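Isoform A of Peptidoglycan-recognition protein LB (PDB 7NSZ) hydrolyses the amide bond between N-acetylmuramoyl and L-amino acid residues in bacterial peptidoglycan, a zinc-dependent reaction, probably scavenging the biologically active peptidoglycan. Local coordinates at residues V41-S46 / A169-W174. The protein carries 1 engineered substitution. Residues are numbered along the deposited sequence; the frame is centred on the assembly and turned at random.
With ZN (zinc ion), chain B.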
loop_
_atom_site.group_PDB
_atom_site.type_symbol
_atom_site.label_atom_id
_atom_site.label_comp_id
_atom_site.label_asym_id
_atom_site.label_seq_id
_atom_site.Cartn_x
_atom_site.Cartn_y
_atom_site.Cartn_z
ATOM N N VAL A 41 8.080 -0.935 4.876
ATOM C CA VAL A 41 6.640 -0.907 4.541
ATOM C C VAL A 41 6.256 0.558 4.489
ATOM O O VAL A 41 6.478 1.275 5.488
ATOM C CB VAL A 41 5.782 -1.688 5.536
ATOM C CG1 VAL A 41 4.313 -1.541 5.230
ATOM C CG2 VAL A 41 6.188 -3.135 5.626
ATOM N N ILE A 42 5.709 0.993 3.362
ATOM C CA ILE A 42 5.284 2.410 3.191
ATOM C C ILE A 42 3.782 2.431 3.074
ATOM O O ILE A 42 3.186 1.770 2.200
ATOM C CB ILE A 42 5.890 3.085 1.965
ATOM C CG1 ILE A 42 7.359 2.771 1.775
ATOM C CG2 ILE A 42 5.596 4.563 1.939
ATOM C CD1 ILE A 42 8.224 3.216 2.858
ATOM N N ILE A 43 3.141 3.226 3.905
ATOM C CA ILE A 43 1.675 3.388 3.916
ATOM C C ILE A 43 1.246 4.612 3.142
ATOM O O ILE A 43 1.857 5.693 3.284
ATOM C CB ILE A 43 1.130 3.456 5.365
ATOM C CG1 ILE A 43 1.564 2.254 6.194
ATOM C CG2 ILE A 43 -0.354 3.649 5.376
ATOM C CD1 ILE A 43 1.135 0.915 5.654
ATOM N N HIS A 44 0.214 4.450 2.350
ATOM C CA HIS A 44 -0.428 5.473 1.501
ATOM C C HIS A 44 -1.911 5.520 1.751
ATOM O O HIS A 44 -2.517 4.505 2.192
ATOM C CB HIS A 44 -0.168 5.166 -0.006
ATOM C CG HIS A 44 1.258 4.976 -0.345
ATOM N ND1 HIS A 44 1.984 6.054 -0.850
ATOM C CD2 HIS A 44 2.093 3.934 -0.382
ATOM C CE1 HIS A 44 3.179 5.675 -1.150
ATOM N NE2 HIS A 44 3.324 4.362 -0.870
ATOM N N HIS A 45 -2.541 6.643 1.365
ATOM C CA HIS A 45 -3.970 6.690 1.063
ATOM C C HIS A 45 -4.125 6.940 -0.433
ATOM O O HIS A 45 -3.170 7.359 -1.109
ATOM C CB HIS A 45 -4.812 7.671 1.907
ATOM C CG HIS A 45 -4.627 9.105 1.553
ATOM N ND1 HIS A 45 -5.512 10.026 2.075
ATOM C CD2 HIS A 45 -3.705 9.781 0.864
ATOM C CE1 HIS A 45 -5.128 11.213 1.664
ATOM N NE2 HIS A 45 -4.032 11.121 0.995
ATOM N N SER A 46 -5.306 6.670 -0.954
ATOM C CA SER A 46 -5.510 6.894 -2.398
ATOM C C SER A 46 -5.946 8.334 -2.673
ATOM O O SER A 46 -5.653 8.835 -3.779
ATOM C CB SER A 46 -6.509 5.925 -3.017
ATOM O OG SER A 46 -7.793 6.021 -2.417
ATOM N N ALA A 169 -1.212 9.737 11.915
ATOM C CA ALA A 169 -1.190 9.652 13.393
ATOM C C ALA A 169 -1.487 8.224 13.825
ATOM O O ALA A 169 -0.870 7.719 14.795
ATOM C CB ALA A 169 -2.173 10.643 13.982
ATOM N N GLU A 170 -2.392 7.530 13.154
ATOM C CA GLU A 170 -2.701 6.135 13.471
ATOM C C GLU A 170 -1.448 5.275 13.281
ATOM O O GLU A 170 -1.129 4.468 14.158
ATOM C CB GLU A 170 -3.859 5.672 12.580
ATOM C CG GLU A 170 -4.156 4.176 12.630
ATOM C CD GLU A 170 -4.574 3.571 13.951
ATOM O OE1 GLU A 170 -5.206 4.313 14.771
ATOM O OE2 GLU A 170 -4.371 2.356 14.137
ATOM N N ILE A 171 -0.816 5.321 12.097
ATOM C CA ILE A 171 0.301 4.381 11.842
ATOM C C ILE A 171 1.477 4.713 12.746
ATOM O O ILE A 171 2.324 3.865 13.009
ATOM C CB ILE A 171 0.750 4.308 10.356
ATOM C CG1 ILE A 171 1.434 5.590 9.873
ATOM C CG2 ILE A 171 -0.453 3.923 9.506
ATOM C CD1 ILE A 171 2.006 5.485 8.444
ATOM N N SER A 172 1.511 5.974 13.213
ATOM C CA SER A 172 2.552 6.380 14.198
ATOM C C SER A 172 2.432 5.554 15.472
ATOM O O SER A 172 3.420 5.509 16.211
ATOM C CB SER A 172 2.570 7.841 14.513
ATOM O OG SER A 172 2.745 8.648 13.348
ATOM N N SER A 173 1.305 4.890 15.696
ATOM C CA SER A 173 1.122 4.063 16.920
ATOM C C SER A 173 1.360 2.585 16.632
ATOM O O SER A 173 1.129 1.770 17.535
ATOM C CB SER A 173 -0.265 4.265 17.455
ATOM O OG SER A 173 -1.244 3.566 16.686
ATOM N N TRP A 174 1.639 2.194 15.377
ATOM C CA TRP A 174 1.854 0.784 15.025
ATOM C C TRP A 174 3.264 0.346 15.396
ATOM O O TRP A 174 4.230 1.114 15.368
ATOM C CB TRP A 174 1.601 0.530 13.530
ATOM C CG TRP A 174 0.182 0.691 13.099
ATOM C CD1 TRP A 174 -0.854 1.202 13.829
ATOM C CD2 TRP A 174 -0.334 0.461 11.786
ATOM N NE1 TRP A 174 -1.980 1.246 13.069
ATOM C CE2 TRP A 174 -1.702 0.787 11.811
ATOM C CE3 TRP A 174 0.218 -0.076 10.606
ATOM C CZ2 TRP A 174 -2.526 0.681 10.691
ATOM C CZ3 TRP A 174 -0.593 -0.187 9.503
ATOM C CH2 TRP A 174 -1.939 0.169 9.543
HETATM ZN ZN ZN B . 1.322 8.003 -1.074
#
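The indole of Trp-174 meets Ile-43 obliquely at its benzo end, where CZ3 lies 4.4 Å from Ile-43 CD1. One face of the ring carries CG2 of Ile-171, 3.9 Å above the plane and nearer the ring's border than its centre. Lys-133 of helix 126-142 makes a cation-pi contact with the ring. At the edge, Trp-174 NE1 donates to Glu-170 OE2 (2.8 Å, N-H...O angle 170°). The oxygen lies almost in the ring plane and receives the bond on its anti side, 28° out of the carboxylate plane. This bond probably limits rotation of the indole.

Ile-171 makes the closer contact with the strand. Its CD1 reaches Ile-43 CB at 3.8 Å, and the two CG2 methyls approach to 4.1 Å. The two isoleucines run alongside in opposite senses. The extended outer torsion of Ile-171 (chi2 174°) carries CD1 out to the strand. No hydrogen bond joins the segments; the contact is apolar and buried.

A type I turn from Ile-171 to Trp-174 brings the indole back beside Ile-171. Glu-170 O accepts from both N and OG of Ser-173.

This is helix-on-sheet packing of the amidase fold. Ile-43 points to this side of strand 38-45; His-44 points away and binds zinc through ND1, with His-154 and Cys-162. Trp-174 also rests on Leu-129 and Ala-132 of helix 126-142 and Leu-151 of strand 149-153.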